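Local coordinates for protein AT-less polyketide synthase (Streptomyces platensis subsp. rosaceus, PDB 4QYR) that forms a ketosynthase domain of the isomigrastatin polyketide synthase, probably catalysing decarboxylative condensation of a growing acyl chain with a carrier-protein-bound extender unit, at residues A[37-43]-A[60-66]; A[31-36]-A[374-380]. All coordinates share one frame; numbering follows the deposited sequence.

Contact 1: A[37-43]-A[60-66]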
ATOM      1  N   LEU A  37     -17.771  25.386   1.958  1.00 49.47           N
ATOM      2  CA  LEU A  37     -18.707  24.269   1.985  1.00 50.99           C
ATOM      3  C   LEU A  37     -18.677  23.479   3.271  1.00 46.42           C
ATOM      4  O   LEU A  37     -19.154  22.350   3.321  1.00 45.16           O
ATOM      5  CB  LEU A  37     -18.414  23.336   0.819  1.00 46.89           C
ATOM      6  CG  LEU A  37     -18.334  24.187  -0.435  1.00 51.43           C
ATOM      7  CD1 LEU A  37     -17.513  23.507  -1.506  1.00 49.42           C
ATOM      8  CD2 LEU A  37     -19.735  24.493  -0.898  1.00 46.43           C
ATOM      9  N   ILE A  38     -18.095  24.051   4.309  1.00 47.66           N
ATOM     10  CA  ILE A  38     -18.073  23.344   5.573  1.00 47.61           C
ATOM     11  C   ILE A  38     -19.433  23.489   6.249  1.00 49.94           C
ATOM     12  O   ILE A  38     -20.038  24.564   6.243  1.00 62.20           O
ATOM     13  CB  ILE A  38     -16.920  23.836   6.473  1.00 53.34           C
ATOM     14  CG1 ILE A  38     -15.621  23.139   6.061  1.00 54.13           C
ATOM     15  CG2 ILE A  38     -17.189  23.557   7.927  1.00 49.53           C
ATOM     16  CD1 ILE A  38     -14.690  24.013   5.246  1.00 61.12           C
ATOM     17  N   ALA A  39     -19.926  22.378   6.789  1.00 49.26           N
ATOM     18  CA  ALA A  39     -21.191  22.353   7.502  1.00 51.51           C
ATOM     19  C   ALA A  39     -21.029  21.809   8.926  1.00 62.20           C
ATOM     20  O   ALA A  39     -19.933  21.834   9.497  1.00 62.46           O
ATOM     21  CB  ALA A  39     -22.190  21.536   6.739  1.00 50.71           C
ATOM     22  N   ASP A  40     -22.124  21.308   9.492  1.00 60.07           N
ATOM     23  CA  ASP A  40     -22.131  20.796  10.859  1.00 63.90           C
ATOM     24  C   ASP A  40     -21.989  19.286  10.895  1.00 60.97           C
ATOM     25  O   ASP A  40     -22.402  18.599   9.966  1.00 61.09           O
ATOM     26  CB  ASP A  40     -23.427  21.200  11.564  1.00 78.76           C
ATOM     27  CG  ASP A  40     -24.673  20.644  10.874  1.00 88.06           C
ATOM     28  OD1 ASP A  40     -25.166  21.277   9.905  1.00 91.73           O
ATOM     29  OD2 ASP A  40     -25.160  19.574  11.311  1.00 90.04           O
ATOM     30  N   TYR A  41     -21.421  18.760  11.972  1.00 61.81           N
ATOM     31  CA  TYR A  41     -21.385  17.311  12.158  1.00 58.47           C
ATOM     32  C   TYR A  41     -22.180  16.955  13.407  1.00 60.78           C
ATOM     33  O   TYR A  41     -22.070  17.645  14.412  1.00 67.12           O
ATOM     34  CB  TYR A  41     -19.938  16.816  12.264  1.00 54.97           C
ATOM     35  CG  TYR A  41     -19.789  15.318  12.131  1.00 46.54           C
ATOM     36  CD1 TYR A  41     -19.808  14.707  10.892  1.00 44.31           C
ATOM     37  CD2 TYR A  41     -19.644  14.518  13.249  1.00 50.47           C
ATOM     38  CE1 TYR A  41     -19.677  13.336  10.772  1.00 43.83           C
ATOM     39  CE2 TYR A  41     -19.509  13.147  13.144  1.00 48.30           C
ATOM     40  CZ  TYR A  41     -19.521  12.557  11.906  1.00 46.92           C
ATOM     41  OH  TYR A  41     -19.376  11.183  11.813  1.00 47.79           O
ATOM     42  N   PRO A  42     -22.984  15.879  13.363  1.00 58.50           N
ATOM     43  CA  PRO A  42     -23.192  14.918  12.273  1.00 57.05           C
ATOM     44  C   PRO A  42     -24.272  15.269  11.256  1.00 61.03           C
ATOM     45  O   PRO A  42     -24.096  14.956  10.082  1.00 62.60           O
ATOM     46  CB  PRO A  42     -23.602  13.650  13.018  1.00 57.17           C
ATOM     47  CG  PRO A  42     -24.323  14.159  14.228  1.00 54.68           C
ATOM     48  CD  PRO A  42     -23.609  15.419  14.620  1.00 55.44           C
ATOM     49  N   GLY A  43     -25.371  15.878  11.690  1.00 63.85           N
ATOM     50  CA  GLY A  43     -26.527  16.031  10.830  1.00 61.87           C
ATOM     51  C   GLY A  43     -27.401  14.800  10.984  1.00 64.69           C
ATOM     52  O   GLY A  43     -27.259  14.058  11.964  1.00 64.59           O
ATOM     53  N   PHE A  60     -14.789  17.228  20.569  1.00 73.09           N
ATOM     54  CA  PHE A  60     -14.358  18.018  19.401  1.00 68.41           C
ATOM     55  C   PHE A  60     -15.318  19.106  18.876  1.00 63.72           C
ATOM     56  O   PHE A  60     -16.523  18.987  19.043  1.00 65.94           O
ATOM     57  CB  PHE A  60     -14.055  17.049  18.251  1.00 66.89           C
ATOM     58  CG  PHE A  60     -15.263  16.324  17.730  1.00 63.75           C
ATOM     59  CD1 PHE A  60     -15.773  16.616  16.479  1.00 63.55           C
ATOM     60  CD2 PHE A  60     -15.902  15.366  18.498  1.00 63.90           C
ATOM     61  CE1 PHE A  60     -16.883  15.948  15.995  1.00 63.20           C
ATOM     62  CE2 PHE A  60     -17.014  14.700  18.024  1.00 63.03           C
ATOM     63  CZ  PHE A  60     -17.505  14.991  16.775  1.00 62.61           C
ATOM     64  N   PRO A  61     -14.775  20.163  18.226  1.00 60.45           N
ATOM     65  CA  PRO A  61     -15.554  21.172  17.495  1.00 57.85           C
ATOM     66  C   PRO A  61     -16.350  20.590  16.336  1.00 61.84           C
ATOM     67  O   PRO A  61     -15.799  19.982  15.418  1.00 62.14           O
ATOM     68  CB  PRO A  61     -14.486  22.138  16.977  1.00 57.54           C
ATOM     69  CG  PRO A  61     -13.256  21.362  16.964  1.00 55.35           C
ATOM     70  CD  PRO A  61     -13.345  20.489  18.178  1.00 56.21           C
ATOM     71  N   LYS A  62     -17.651  20.833  16.379  1.00 60.83           N
ATOM     72  CA  LYS A  62     -18.623  20.104  15.587  1.00 56.19           C
ATOM     73  C   LYS A  62     -18.744  20.517  14.130  1.00 54.61           C
ATOM     74  O   LYS A  62     -19.816  20.913  13.699  1.00 61.08           O
ATOM     75  CB  LYS A  62     -19.988  20.249  16.252  1.00 59.10           C
ATOM     76  CG  LYS A  62     -20.489  18.991  16.897  1.00 61.86           C
ATOM     77  CD  LYS A  62     -19.462  18.401  17.834  1.00 61.71           C
ATOM     78  CE  LYS A  62     -20.033  17.198  18.557  1.00 61.83           C
ATOM     79  NZ  LYS A  62     -19.380  17.001  19.875  1.00 63.72           N
ATOM     80  N   PHE A  63     -17.672  20.405  13.357  1.00 52.13           N
ATOM     81  CA  PHE A  63     -17.754  20.791  11.951  1.00 50.77           C
ATOM     82  C   PHE A  63     -17.191  19.738  11.036  1.00 48.74           C
ATOM     83  O   PHE A  63     -16.308  18.990  11.427  1.00 49.76           O
ATOM     84  CB  PHE A  63     -17.005  22.096  11.691  1.00 55.32           C
ATOM     85  CG  PHE A  63     -17.446  23.240  12.554  1.00 59.43           C
ATOM     86  CD1 PHE A  63     -18.488  24.062  12.153  1.00 57.04           C
ATOM     87  CD2 PHE A  63     -16.797  23.511  13.756  1.00 56.70           C
ATOM     88  CE1 PHE A  63     -18.889  25.125  12.937  1.00 60.50           C
ATOM     89  CE2 PHE A  63     -17.182  24.568  14.537  1.00 60.11           C
ATOM     90  CZ  PHE A  63     -18.242  25.381  14.125  1.00 66.49           C
ATOM     91  N   ALA A  64     -17.685  19.700   9.803  1.00 49.55           N
ATOM     92  CA  ALA A  64     -17.057  18.882   8.765  1.00 48.15           C
ATOM     93  C   ALA A  64     -17.526  19.306   7.391  1.00 48.43           C
ATOM     94  O   ALA A  64     -18.607  19.870   7.243  1.00 49.71           O
ATOM     95  CB  ALA A  64     -17.350  17.398   8.980  1.00 45.38           C
ATOM     96  N   GLY A  65     -16.694  19.052   6.390  1.00 45.81           N
ATOM     97  CA  GLY A  65     -17.156  19.063   5.023  1.00 44.93           C
ATOM     98  C   GLY A  65     -17.794  17.707   4.817  1.00 46.84           C
ATOM     99  O   GLY A  65     -17.140  16.683   4.996  1.00 52.53           O
ATOM    100  N   ARG A  66     -19.073  17.692   4.469  1.00 47.56           N
ATOM    101  CA  ARG A  66     -19.811  16.444   4.274  1.00 44.69           C
ATOM    102  C   ARG A  66     -20.289  16.251   2.848  1.00 45.69           C
ATOM    103  O   ARG A  66     -20.623  17.203   2.138  1.00 47.70           O
ATOM    104  CB  ARG A  66     -21.029  16.374   5.190  1.00 42.29           C
ATOM    105  CG  ARG A  66     -20.717  16.171   6.637  1.00 43.57           C
ATOM    106  CD  ARG A  66     -21.979  15.794   7.386  1.00 49.03           C
ATOM    107  NE  ARG A  66     -22.749  16.950   7.863  1.00 55.96           N
ATOM    108  CZ  ARG A  66     -23.903  17.367   7.339  1.00 60.40           C
ATOM    109  NH1 ARG A  66     -24.529  18.411   7.866  1.00 62.94           N
ATOM    110  NH2 ARG A  66     -24.437  16.741   6.295  1.00 61.65           N
TER
HETATM  111  O   HOH W   1     -20.238  19.923   4.134  1.00 57.98           O
HETATM  112  O   HOH W   2     -27.304  19.698   8.108  1.00 49.34           O

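Contact 2: A[31-36]-A[374-380]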
ATOM      1  N   LEU A  31     -15.591  26.428  -6.349  1.00 49.34           N
ATOM      2  CA  LEU A  31     -14.245  26.916  -6.095  1.00 44.47           C
ATOM      3  C   LEU A  31     -14.087  28.314  -6.672  1.00 61.61           C
ATOM      4  O   LEU A  31     -13.487  29.200  -6.056  1.00 67.25           O
ATOM      5  CB  LEU A  31     -13.219  25.977  -6.711  1.00 42.11           C
ATOM      6  CG  LEU A  31     -13.179  24.611  -6.057  1.00 39.78           C
ATOM      7  CD1 LEU A  31     -12.117  23.723  -6.680  1.00 37.76           C
ATOM      8  CD2 LEU A  31     -12.965  24.797  -4.578  1.00 40.23           C
ATOM      9  N   ARG A  32     -14.640  28.489  -7.866  1.00 57.80           N
ATOM     10  CA  ARG A  32     -14.559  29.730  -8.612  1.00 50.10           C
ATOM     11  C   ARG A  32     -15.281  30.874  -7.895  1.00 53.03           C
ATOM     12  O   ARG A  32     -14.865  32.022  -7.972  1.00 55.33           O
ATOM     13  CB  ARG A  32     -15.144  29.501 -10.005  1.00 50.98           C
ATOM     14  CG  ARG A  32     -14.950  30.619 -11.005  1.00 52.47           C
ATOM     15  CD  ARG A  32     -15.670  30.268 -12.297  1.00 52.45           C
ATOM     16  NE  ARG A  32     -15.469  31.264 -13.335  1.00 54.78           N
ATOM     17  CZ  ARG A  32     -16.033  32.463 -13.310  1.00 57.84           C
ATOM     18  NH1 ARG A  32     -15.814  33.319 -14.298  1.00 60.04           N
ATOM     19  NH2 ARG A  32     -16.811  32.797 -12.287  1.00 58.89           N
ATOM     20  N   ALA A  33     -16.353  30.537  -7.185  1.00 53.10           N
ATOM     21  CA  ALA A  33     -17.199  31.514  -6.512  1.00 56.02           C
ATOM     22  C   ALA A  33     -16.718  31.835  -5.106  1.00 68.49           C
ATOM     23  O   ALA A  33     -17.219  32.764  -4.472  1.00 73.22           O
ATOM     24  CB  ALA A  33     -18.627  31.018  -6.457  1.00 56.17           C
ATOM     25  N   GLY A  34     -15.752  31.063  -4.620  1.00 54.29           N
ATOM     26  CA  GLY A  34     -15.238  31.242  -3.278  1.00 54.75           C
ATOM     27  C   GLY A  34     -16.257  30.777  -2.262  1.00 65.15           C
ATOM     28  O   GLY A  34     -16.461  31.400  -1.218  1.00 67.98           O
ATOM     29  N   GLU A  35     -16.906  29.667  -2.586  1.00 61.81           N
ATOM     30  CA  GLU A  35     -17.891  29.062  -1.707  1.00 63.99           C
ATOM     31  C   GLU A  35     -17.197  28.276  -0.584  1.00 60.20           C
ATOM     32  O   GLU A  35     -16.253  27.522  -0.824  1.00 56.21           O
ATOM     33  CB  GLU A  35     -18.809  28.157  -2.523  1.00 71.28           C
ATOM     34  CG  GLU A  35     -20.291  28.286  -2.229  1.00 82.85           C
ATOM     35  CD  GLU A  35     -21.129  27.513  -3.242  1.00 91.93           C
ATOM     36  OE1 GLU A  35     -21.667  26.430  -2.899  1.00 92.67           O
ATOM     37  OE2 GLU A  35     -21.244  27.992  -4.392  1.00 96.40           O
ATOM     38  N   ASP A  36     -17.653  28.475   0.646  1.00 59.82           N
ATOM     39  CA  ASP A  36     -17.148  27.720   1.778  1.00 51.51           C
ATOM     40  C   ASP A  36     -18.166  26.639   2.151  1.00 50.63           C
ATOM     41  O   ASP A  36     -19.274  26.928   2.605  1.00 54.23           O
ATOM     42  CB  ASP A  36     -16.837  28.652   2.958  1.00 65.17           C
ATOM     43  CG  ASP A  36     -16.578  27.897   4.255  1.00 72.14           C
ATOM     44  OD1 ASP A  36     -15.456  27.343   4.430  1.00 72.91           O
ATOM     45  OD2 ASP A  36     -17.504  27.869   5.105  1.00 74.36           O
ATOM     46  N   GLU A 374      -8.256  29.526 -15.181  1.00 47.57           N
ATOM     47  CA  GLU A 374      -8.531  30.449 -14.086  1.00 52.08           C
ATOM     48  C   GLU A 374      -8.006  29.912 -12.743  1.00 55.68           C
ATOM     49  O   GLU A 374      -7.963  28.707 -12.511  1.00 58.37           O
ATOM     50  CB  GLU A 374     -10.032  30.711 -13.974  1.00 48.99           C
ATOM     51  CG  GLU A 374     -10.621  31.540 -15.091  1.00 60.55           C
ATOM     52  CD  GLU A 374     -12.133  31.622 -15.005  1.00 64.18           C
ATOM     53  OE1 GLU A 374     -12.700  30.841 -14.211  1.00 67.89           O
ATOM     54  OE2 GLU A 374     -12.749  32.457 -15.714  1.00 62.15           O
ATOM     55  N   LEU A 375      -7.621  30.812 -11.850  1.00 58.14           N
ATOM     56  CA  LEU A 375      -7.254  30.435 -10.496  1.00 45.59           C
ATOM     57  C   LEU A 375      -8.267  31.009  -9.501  1.00 55.84           C
ATOM     58  O   LEU A 375      -8.519  32.215  -9.494  1.00 58.06           O
ATOM     59  CB  LEU A 375      -5.840  30.928 -10.182  1.00 50.61           C
ATOM     60  CG  LEU A 375      -4.744  30.223 -10.983  1.00 53.02           C
ATOM     61  CD1 LEU A 375      -3.364  30.751 -10.670  1.00 47.00           C
ATOM     62  CD2 LEU A 375      -4.814  28.742 -10.693  1.00 54.65           C
ATOM     63  N   PRO A 376      -8.863  30.149  -8.662  1.00 50.92           N
ATOM     64  CA  PRO A 376      -9.881  30.588  -7.699  1.00 50.25           C
ATOM     65  C   PRO A 376      -9.291  31.195  -6.413  1.00 49.20           C
ATOM     66  O   PRO A 376      -8.152  30.931  -6.052  1.00 44.93           O
ATOM     67  CB  PRO A 376     -10.647  29.285  -7.377  1.00 43.30           C
ATOM     68  CG  PRO A 376     -10.111  28.248  -8.293  1.00 44.80           C
ATOM     69  CD  PRO A 376      -8.725  28.686  -8.651  1.00 48.04           C
ATOM     70  N   PRO A 377     -10.090  31.991  -5.703  1.00 52.20           N
ATOM     71  CA  PRO A 377      -9.641  32.642  -4.468  1.00 55.93           C
ATOM     72  C   PRO A 377      -9.362  31.686  -3.316  1.00 55.25           C
ATOM     73  O   PRO A 377     -10.041  30.674  -3.177  1.00 57.24           O
ATOM     74  CB  PRO A 377     -10.823  33.536  -4.112  1.00 57.91           C
ATOM     75  CG  PRO A 377     -12.004  32.800  -4.688  1.00 56.97           C
ATOM     76  CD  PRO A 377     -11.507  32.282  -5.993  1.00 53.56           C
ATOM     77  N   ALA A 378      -8.378  32.022  -2.492  1.00 54.79           N
ATOM     78  CA  ALA A 378      -8.184  31.324  -1.232  1.00 58.39           C
ATOM     79  C   ALA A 378      -9.068  32.009  -0.204  1.00 63.70           C
ATOM     80  O   ALA A 378      -9.433  33.173  -0.372  1.00 68.83           O
ATOM     81  CB  ALA A 378      -6.721  31.340  -0.808  1.00 57.49           C
ATOM     82  N   LEU A 379      -9.429  31.295   0.853  1.00 60.08           N
ATOM     83  CA  LEU A 379     -10.450  31.805   1.754  1.00 62.86           C
ATOM     84  C   LEU A 379      -9.951  31.993   3.174  1.00 68.61           C
ATOM     85  O   LEU A 379      -8.934  31.415   3.563  1.00 74.23           O
ATOM     86  CB  LEU A 379     -11.651  30.869   1.745  1.00 59.74           C
ATOM     87  CG  LEU A 379     -12.745  31.157   0.722  1.00 57.59           C
ATOM     88  CD1 LEU A 379     -12.215  31.267  -0.700  1.00 55.62           C
ATOM     89  CD2 LEU A 379     -13.794  30.075   0.819  1.00 55.23           C
ATOM     90  N   HIS A 380     -10.682  32.805   3.939  1.00 68.12           N
ATOM     91  CA  HIS A 380     -10.320  33.181   5.312  1.00 67.54           C
ATOM     92  C   HIS A 380      -8.905  33.723   5.405  1.00 65.62           C
ATOM     93  O   HIS A 380      -8.248  33.618   6.431  1.00 63.16           O
ATOM     94  CB  HIS A 380     -10.462  31.993   6.259  1.00 63.75           C
ATOM     95  CG  HIS A 380     -11.667  31.153   5.994  1.00 62.04           C
ATOM     96  ND1 HIS A 380     -11.614  29.991   5.255  1.00 61.13           N
ATOM     97  CD2 HIS A 380     -12.958  31.308   6.367  1.00 62.96           C
ATOM     98  CE1 HIS A 380     -12.822  29.459   5.190  1.00 60.98           C
ATOM     99  NE2 HIS A 380     -13.656  30.240   5.857  1.00 64.00           N
TER

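Contact 1: A[37-43]-A[60-66]
R66 reaches across to the backbone of 37-43, and its path shows how one long side chain can fasten a short strand pair. Beyond CB and CG, the bend at chi3 (-87°) turns the head onto the backbone carbonyl of D40. CD passes 4.3 Å from Y41 CD1 and also lies near the carbonyl of P42. NE and NH1 both point at D40 O: NE sits 2.7 Å from D40 O, almost head-on to the carbonyl, while NH1 reaches the same D40 O at 3.0 Å by a more bent bond. Both bonds lie in the guanidinium plane, and P42 O stands over one face. R66 NH1 also forms a long salt bridge to D40 OD1 (3.6 Å), the two planar groups turned 69° apart and bridged by a water. At the tip, NH2 makes a weak hydrogen bond to a glycerol, probably from the crystallisation liquor. Further along, the Y41 ring meets A64 CB through CD1 and F60 CE1 through CD2, both 4.1 Å away, while its hydroxyl bonds to L203 O. A39 and A64 exchange backbone bonds, N to O each way, and Y41 N to K62 O continues the ladder. Strands 39-40 and 63-64 thus form a short two-stranded antiparallel sheet, separate from the large mixed sheet of the ketosynthase.

Contact 2: A[31-36]-A[374-380]
R32 and E374 form the one direct hydrogen-bonded link between 31-36 and 374-380. R32 NE stands 2.9 Å from E374 OE1 and uses the syn lone pair of that oxygen, but the bond is bent (130° at the hydrogen) and the carboxylate oxygen lies well out of the guanidinium plane. NH1 adds only a weak bond to OE2. The arginine gets there by being stretched out: with CG anti to the backbone N (chi1 -171°) and an extended chain from CG to NE, it runs from a helix position whose CB faces away and still reaches the glutamate.

Next to this pair, two prolines pack against the last turn of helix 24-33. P376 CG lies 4.2 Å from L31 CB, and P377 CG lies 3.9 Å from G34 CA. G34, with positive phi, closes the helix in a Schellman motif, and L379 covers the turn, its CD2 meeting G34 O at 3.6 Å. Further on, D36 OD1 lies at the edge of the H380 ring, 3.5 Å from CE1, with carboxylate and ring nearly perpendicular; OD2 is salt-bridged to R223.

In the outer shell, W28 of helix 24-33 touches E374 and P376, while N350 touches L31 and L379 and bonds E35 O. The chemistry implies a helix end seated mainly by proline and leucine carbons laid against its backbone, with a tilted salt bridge at the surface that probably adds only modestly.

In the fold
Following each other directly in sequence, 31-36 and 37-43 carry the chain from the end of helix 24-33 into strand 39-40, yet they find very different partners. Contact 1 is local, joining segments 17 residues apart, and is partly buried; contact 2 lies at the surface and brings together segments 338 residues apart. Their centres are about 20 Å apart. Strand pairing and arginine-to-carbonyl bonds dominate the first, so backbone polar groups do most of the work; the second has no backbone bond across it and relies on proline and leucine carbons against the helix-end backbone, plus one carboxylate-guanidinium pair. N350 bonds the backbone of both L37 and E35, and R223 meets I38 and D36, giving the two contacts shared neighbours.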